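Local coordinates for uncharacterized protein (Bacillus thuringiensis serovar kurstaki, PDB 4XE7) that is a bacterial actin-like protein of the ParM type, crystallised without nucleotide, that probably polymerises into filaments which segregate plasmid DNA, at residues L262-Y267 against L345-D350; Y321-S326 against I339-M344. One frame throughout, in Å; residues are numbered along the deposited sequence.

Contact 1. Residues L262-Y267 against L345-D350; sequences LGTNKY and LKYAED
Tyr267 turns one ring face to Tyr347, whose CA and CB lie over it and whose ring presents CD1 to it; at the edge of the Tyr267 ring, near its plane, lie OD2 of Asp350 and O of Thr264. The two rings form a T-shaped (edge-to-face) pair with centroids 5.2 Å apart and planes at 74°, Tyr347 giving the edge and Tyr267 the face. CB of Tyr347 adds a CH-pi contact over the face, 3.8 Å from the Tyr267 centroid. A face of the Tyr347 ring takes methyl CG2 of Thr264, 3.5 Å from CZ and shifted toward the rim. With CG anti to the backbone N (chi1 172°), Tyr347 reaches from helix 337-362 to the turn that, in this actin-like fold, leads from strand 251-260 into helix 265-279. There a water at its ring edge accepts from Tyr347 OH at 2.7 Å and donates to Leu262 O, a carbonyl also bonded to Ser242 OG. Phe376, from the short helix 372-376, forms a further edge-to-face pair with Tyr347.

Tyr267 OH donates to Asp350 OD2 in a 2.5 Å bond that meets the carboxylate on its anti side, 19° out of plane. Leu262 CD2 also packs 3.8 Å from Asp350 O.

The contact thus joins the start of one helix to the middle of another by a T-shaped ring pair with polar links at the hydroxyl ends. The phenol's hydrogen bond probably stabilises the negative charge on Asp350, while holding the Tyr267 ring at its far end probably limits how the ring can swing against Tyr347.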
loop_
_atom_site.group_PDB
_atom_site.type_symbol
_atom_site.label_atom_id
_atom_site.label_comp_id
_atom_site.label_asym_id
_atom_site.label_seq_id
_atom_site.Cartn_x
_atom_site.Cartn_y
_atom_site.Cartn_z
ATOM N N LEU A 262 13.402 -5.026 14.138
ATOM C CA LEU A 262 13.612 -3.588 14.303
ATOM C C LEU A 262 12.448 -2.802 13.679
ATOM O O LEU A 262 12.405 -2.602 12.460
ATOM C CB LEU A 262 14.952 -3.160 13.683
ATOM C CG LEU A 262 15.340 -1.682 13.856
ATOM C CD1 LEU A 262 15.329 -1.246 15.329
ATOM C CD2 LEU A 262 16.715 -1.386 13.245
ATOM N N GLY A 263 11.512 -2.360 14.521
ATOM C CA GLY A 263 10.295 -1.696 14.074
ATOM C C GLY A 263 10.185 -0.304 14.672
ATOM O O GLY A 263 10.983 0.051 15.532
ATOM N N THR A 264 9.214 0.485 14.222
ATOM C CA THR A 264 8.947 1.779 14.867
ATOM C C THR A 264 8.102 1.666 16.148
ATOM O O THR A 264 8.093 2.596 16.976
ATOM C CB THR A 264 8.211 2.746 13.921
ATOM O OG1 THR A 264 7.016 2.110 13.439
ATOM C CG2 THR A 264 9.122 3.158 12.751
ATOM N N ASN A 265 7.403 0.539 16.297
ATOM C CA ASN A 265 6.446 0.342 17.384
ATOM C C ASN A 265 6.997 0.721 18.754
ATOM O O ASN A 265 6.437 1.576 19.445
ATOM C CB ASN A 265 5.954 -1.121 17.424
ATOM C CG ASN A 265 4.883 -1.410 16.387
ATOM O OD1 ASN A 265 4.300 -0.492 15.799
ATOM N ND2 ASN A 265 4.608 -2.691 16.168
ATOM N N LYS A 266 8.100 0.101 19.152
ATOM C CA LYS A 266 8.621 0.365 20.491
ATOM C C LYS A 266 9.068 1.821 20.682
ATOM O O LYS A 266 9.007 2.332 21.793
ATOM C CB LYS A 266 9.770 -0.588 20.801
ATOM C CG LYS A 266 9.480 -2.006 20.337
ATOM C CD LYS A 266 9.982 -3.047 21.319
ATOM C CE LYS A 266 9.427 -4.416 20.977
ATOM N NZ LYS A 266 9.985 -5.470 21.866
ATOM N N TYR A 267 9.506 2.486 19.607
ATOM C CA TYR A 267 9.980 3.876 19.702
ATOM C C TYR A 267 8.807 4.822 19.879
ATOM O O TYR A 267 8.861 5.784 20.659
ATOM C CB TYR A 267 10.811 4.273 18.465
ATOM C CG TYR A 267 12.056 3.426 18.318
ATOM C CD1 TYR A 267 13.285 3.858 18.828
ATOM C CD2 TYR A 267 11.998 2.158 17.711
ATOM C CE1 TYR A 267 14.430 3.052 18.712
ATOM C CE2 TYR A 267 13.115 1.355 17.604
ATOM C CZ TYR A 267 14.335 1.809 18.098
ATOM O OH TYR A 267 15.448 1.005 17.982
ATOM N N LEU A 345 15.126 10.149 16.412
ATOM C CA LEU A 345 16.554 10.085 16.125
ATOM C C LEU A 345 17.177 8.841 16.745
ATOM O O LEU A 345 18.135 8.288 16.199
ATOM C CB LEU A 345 17.260 11.349 16.614
ATOM C CG LEU A 345 16.797 12.616 15.908
ATOM C CD1 LEU A 345 17.460 13.840 16.529
ATOM C CD2 LEU A 345 17.116 12.528 14.430
ATOM N N LYS A 346 16.639 8.410 17.885
ATOM C CA LYS A 346 17.044 7.137 18.479
ATOM C C LYS A 346 16.758 5.993 17.490
ATOM O O LYS A 346 17.601 5.117 17.236
ATOM C CB LYS A 346 16.308 6.920 19.802
ATOM C CG LYS A 346 16.804 5.761 20.633
ATOM C CD LYS A 346 16.595 6.037 22.118
ATOM C CE LYS A 346 15.137 6.308 22.447
ATOM N NZ LYS A 346 14.990 7.059 23.734
ATOM N N TYR A 347 15.570 6.036 16.902
ATOM C CA TYR A 347 15.198 5.070 15.870
ATOM C C TYR A 347 16.099 5.188 14.633
ATOM O O TYR A 347 16.546 4.182 14.079
ATOM C CB TYR A 347 13.725 5.260 15.480
ATOM C CG TYR A 347 13.317 4.429 14.277
ATOM C CD1 TYR A 347 13.043 3.066 14.401
ATOM C CD2 TYR A 347 13.191 5.007 13.026
ATOM C CE1 TYR A 347 12.649 2.308 13.297
ATOM C CE2 TYR A 347 12.810 4.257 11.920
ATOM C CZ TYR A 347 12.544 2.906 12.062
ATOM O OH TYR A 347 12.175 2.162 10.958
ATOM N N ALA A 348 16.352 6.421 14.195
ATOM C CA ALA A 348 17.237 6.658 13.040
ATOM C C ALA A 348 18.641 6.076 13.241
ATOM O O ALA A 348 19.204 5.458 12.350
ATOM C CB ALA A 348 17.341 8.132 12.753
ATOM N N GLU A 349 19.190 6.283 14.425
ATOM C CA GLU A 349 20.516 5.798 14.769
ATOM C C GLU A 349 20.555 4.259 14.793
ATOM O O GLU A 349 21.485 3.629 14.266
ATOM C CB GLU A 349 20.938 6.397 16.123
ATOM C CG GLU A 349 22.381 6.112 16.524
ATOM C CD GLU A 349 23.376 6.463 15.429
ATOM O OE1 GLU A 349 23.458 7.651 15.046
ATOM O OE2 GLU A 349 24.080 5.544 14.951
ATOM N N ASP A 350 19.536 3.639 15.369
ATOM C CA ASP A 350 19.481 2.180 15.370
ATOM C C ASP A 350 19.322 1.621 13.956
ATOM O O ASP A 350 19.954 0.629 13.591
ATOM C CB ASP A 350 18.352 1.694 16.267
ATOM C CG ASP A 350 18.671 1.906 17.736
ATOM O OD1 ASP A 350 19.885 1.991 18.057
ATOM O OD2 ASP A 350 17.728 1.985 18.553
HETATM O O HOH W 1 11.227 -0.325 11.085
#

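Contact 2. Residues Y321-S326 against I339-M344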
loop_
_atom_site.group_PDB
_atom_site.type_symbol
_atom_site.label_atom_id
_atom_site.label_comp_id
_atom_site.label_asym_id
_atom_site.label_seq_id
_atom_site.Cartn_x
_atom_site.Cartn_y
_atom_site.Cartn_z
ATOM N N TYR A 321 13.462 23.379 6.849
ATOM C CA TYR A 321 12.325 23.523 7.750
ATOM C C TYR A 321 12.609 22.859 9.105
ATOM O O TYR A 321 13.108 21.743 9.172
ATOM C CB TYR A 321 11.052 22.960 7.119
ATOM C CG TYR A 321 9.889 22.990 8.074
ATOM C CD1 TYR A 321 9.320 24.202 8.477
ATOM C CD2 TYR A 321 9.381 21.815 8.606
ATOM C CE1 TYR A 321 8.265 24.234 9.371
ATOM C CE2 TYR A 321 8.321 21.835 9.492
ATOM C CZ TYR A 321 7.765 23.039 9.876
ATOM O OH TYR A 321 6.720 23.041 10.771
ATOM N N LYS A 322 12.335 23.586 10.182
ATOM C CA LYS A 322 12.523 23.061 11.526
ATOM C C LYS A 322 11.163 22.691 12.092
ATOM O O LYS A 322 10.313 23.571 12.272
ATOM C CB LYS A 322 13.212 24.085 12.429
ATOM C CG LYS A 322 14.602 24.513 11.957
ATOM C CD LYS A 322 15.565 23.328 11.934
ATOM C CE LYS A 322 17.016 23.795 11.866
ATOM N NZ LYS A 322 17.309 24.515 10.589
ATOM N N PRO A 323 10.959 21.403 12.396
ATOM C CA PRO A 323 9.620 20.944 12.778
ATOM C C PRO A 323 9.189 21.327 14.193
ATOM O O PRO A 323 10.010 21.492 15.086
ATOM C CB PRO A 323 9.732 19.422 12.651
ATOM C CG PRO A 323 11.162 19.131 12.926
ATOM C CD PRO A 323 11.921 20.286 12.321
ATOM N N THR A 324 7.883 21.439 14.386
ATOM C CA THR A 324 7.307 21.599 15.713
ATOM C C THR A 324 6.219 20.556 15.885
ATOM O O THR A 324 5.296 20.492 15.081
ATOM C CB THR A 324 6.715 23.016 15.921
ATOM O OG1 THR A 324 7.778 23.968 15.975
ATOM C CG2 THR A 324 5.894 23.094 17.218
ATOM N N PHE A 325 6.339 19.717 16.910
ATOM C CA PHE A 325 5.273 18.772 17.216
ATOM C C PHE A 325 4.465 19.276 18.423
ATOM O O PHE A 325 4.933 19.287 19.571
ATOM C CB PHE A 325 5.841 17.384 17.446
ATOM C CG PHE A 325 6.621 16.871 16.277
ATOM C CD1 PHE A 325 5.986 16.211 15.232
ATOM C CD2 PHE A 325 7.986 17.102 16.188
ATOM C CE1 PHE A 325 6.704 15.762 14.141
ATOM C CE2 PHE A 325 8.718 16.640 15.091
ATOM C CZ PHE A 325 8.083 15.975 14.073
ATOM N N SER A 326 3.253 19.719 18.136
ATOM C CA SER A 326 2.384 20.295 19.147
ATOM C C SER A 326 1.142 19.447 19.301
ATOM O O SER A 326 0.392 19.248 18.347
ATOM C CB SER A 326 2.012 21.730 18.782
ATOM O OG SER A 326 0.826 22.126 19.443
ATOM N N ILE A 339 10.455 15.534 22.797
ATOM C CA ILE A 339 10.098 14.141 23.059
ATOM C C ILE A 339 9.994 13.317 21.772
ATOM O O ILE A 339 10.508 12.198 21.695
ATOM C CB ILE A 339 8.772 14.076 23.830
ATOM C CG1 ILE A 339 8.962 14.676 25.225
ATOM C CG2 ILE A 339 8.242 12.660 23.899
ATOM C CD1 ILE A 339 7.657 14.959 25.954
ATOM N N VAL A 340 9.346 13.885 20.762
ATOM C CA VAL A 340 9.147 13.181 19.501
ATOM C C VAL A 340 10.480 13.068 18.760
ATOM O O VAL A 340 10.858 11.979 18.342
ATOM C CB VAL A 340 8.090 13.889 18.601
ATOM C CG1 VAL A 340 8.053 13.268 17.181
ATOM C CG2 VAL A 340 6.715 13.862 19.265
ATOM N N MET A 341 11.206 14.179 18.624
ATOM C CA MET A 341 12.508 14.165 17.921
ATOM C C MET A 341 13.492 13.181 18.573
ATOM O O MET A 341 14.252 12.510 17.862
ATOM C CB MET A 341 13.117 15.584 17.856
ATOM C CG MET A 341 14.316 15.724 16.928
ATOM S SD MET A 341 14.051 15.195 15.206
ATOM C CE MET A 341 12.503 15.901 14.847
ATOM N N ASP A 342 13.454 13.061 19.905
ATOM C CA ASP A 342 14.294 12.081 20.628
ATOM C C ASP A 342 14.062 10.635 20.184
ATOM O O ASP A 342 15.010 9.868 19.962
ATOM C CB ASP A 342 14.049 12.149 22.142
ATOM C CG ASP A 342 14.783 13.301 22.811
ATOM O OD1 ASP A 342 15.642 13.928 22.154
ATOM O OD2 ASP A 342 14.495 13.573 24.001
ATOM N N GLY A 343 12.796 10.255 20.101
ATOM C CA GLY A 343 12.428 8.923 19.664
ATOM C C GLY A 343 12.714 8.728 18.184
ATOM O O GLY A 343 13.190 7.663 17.789
ATOM N N MET A 344 12.428 9.745 17.363
ATOM C CA MET A 344 12.760 9.677 15.932
ATOM C C MET A 344 14.271 9.444 15.681
ATOM O O MET A 344 14.661 8.654 14.830
ATOM C CB MET A 344 12.335 10.959 15.216
ATOM C CG MET A 344 10.847 11.161 15.024
ATOM S SD MET A 344 10.520 12.785 14.291
ATOM C CE MET A 344 8.835 12.525 13.733
#
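Phe325 has CG anti to its own carbonyl carbon (chi1 -58°), which swings the ring toward helix 337-362, where Val340 sets methyl CG1 over it. Met344, one turn after Val340, points back at the incoming Phe325 on the same side of the ring as Val340, making a Met-aromatic contact, whereas Met341 bends at chi2 and chi3 to carry its methyl toward the ring edge. In this actin-like fold, three helix side chains, one turn apart or less, therefore receive a single aromatic ring from the loop between helix 300-317 and strand 326-329.

Val340 CG1 stands almost on the ring axis, 3.8 Å from the Phe325 centroid and only 5° off the normal, a CH-pi contact over the middle of the face. Met341 CE lies at the edge near the ring plane, 3.9 Å from Phe325 CE2, and the same methyl touches CG of Pro323 at 4.0 Å. The sulfur of Met344 sits obliquely to the ring, 4.9 Å from its centroid and 48° off the normal.

No hydrogen bond crosses between the two segments, so apolar packing does the work here. The loop backbone is fixed by other means: Phe325 N bonds to Thr337 OG1, Thr324 N bonds to Glu311 OE1, and Phe325 pairs through its backbone with Val336, which probably helps to hold the ring between helix 300-317 and helix 337-362. Val340 also touches Ile271 of helix 265-279, and Met344 touches Val308, extending the apolar layer to both neighbouring helices. At the far end of the ring, Met344 CE closes on Phe325 CZ at 3.5 Å.

From the N terminus, the chain passes through the eight-stranded sheet and on to strand 251-260 before reaching 262-267, where contact 1 opens. It then runs through helices 265-279, 283-289 and 300-317 to 321-326, the first side of contact 2. Two short strands, 326-329 and 332-335, lead it into helix 337-362, whose residues 339-344 close contact 2 and whose next residues, 345-350, close contact 1. The short loop closed by contact 2 is thus nested inside the longer one closed by contact 1. The centres lie about 14 Å apart, and Tyr267 CD1 packs 3.9 Å from Gly343 O. Together they tie helix 337-362 to the start of helix 265-279 and to the loop after helix 300-317.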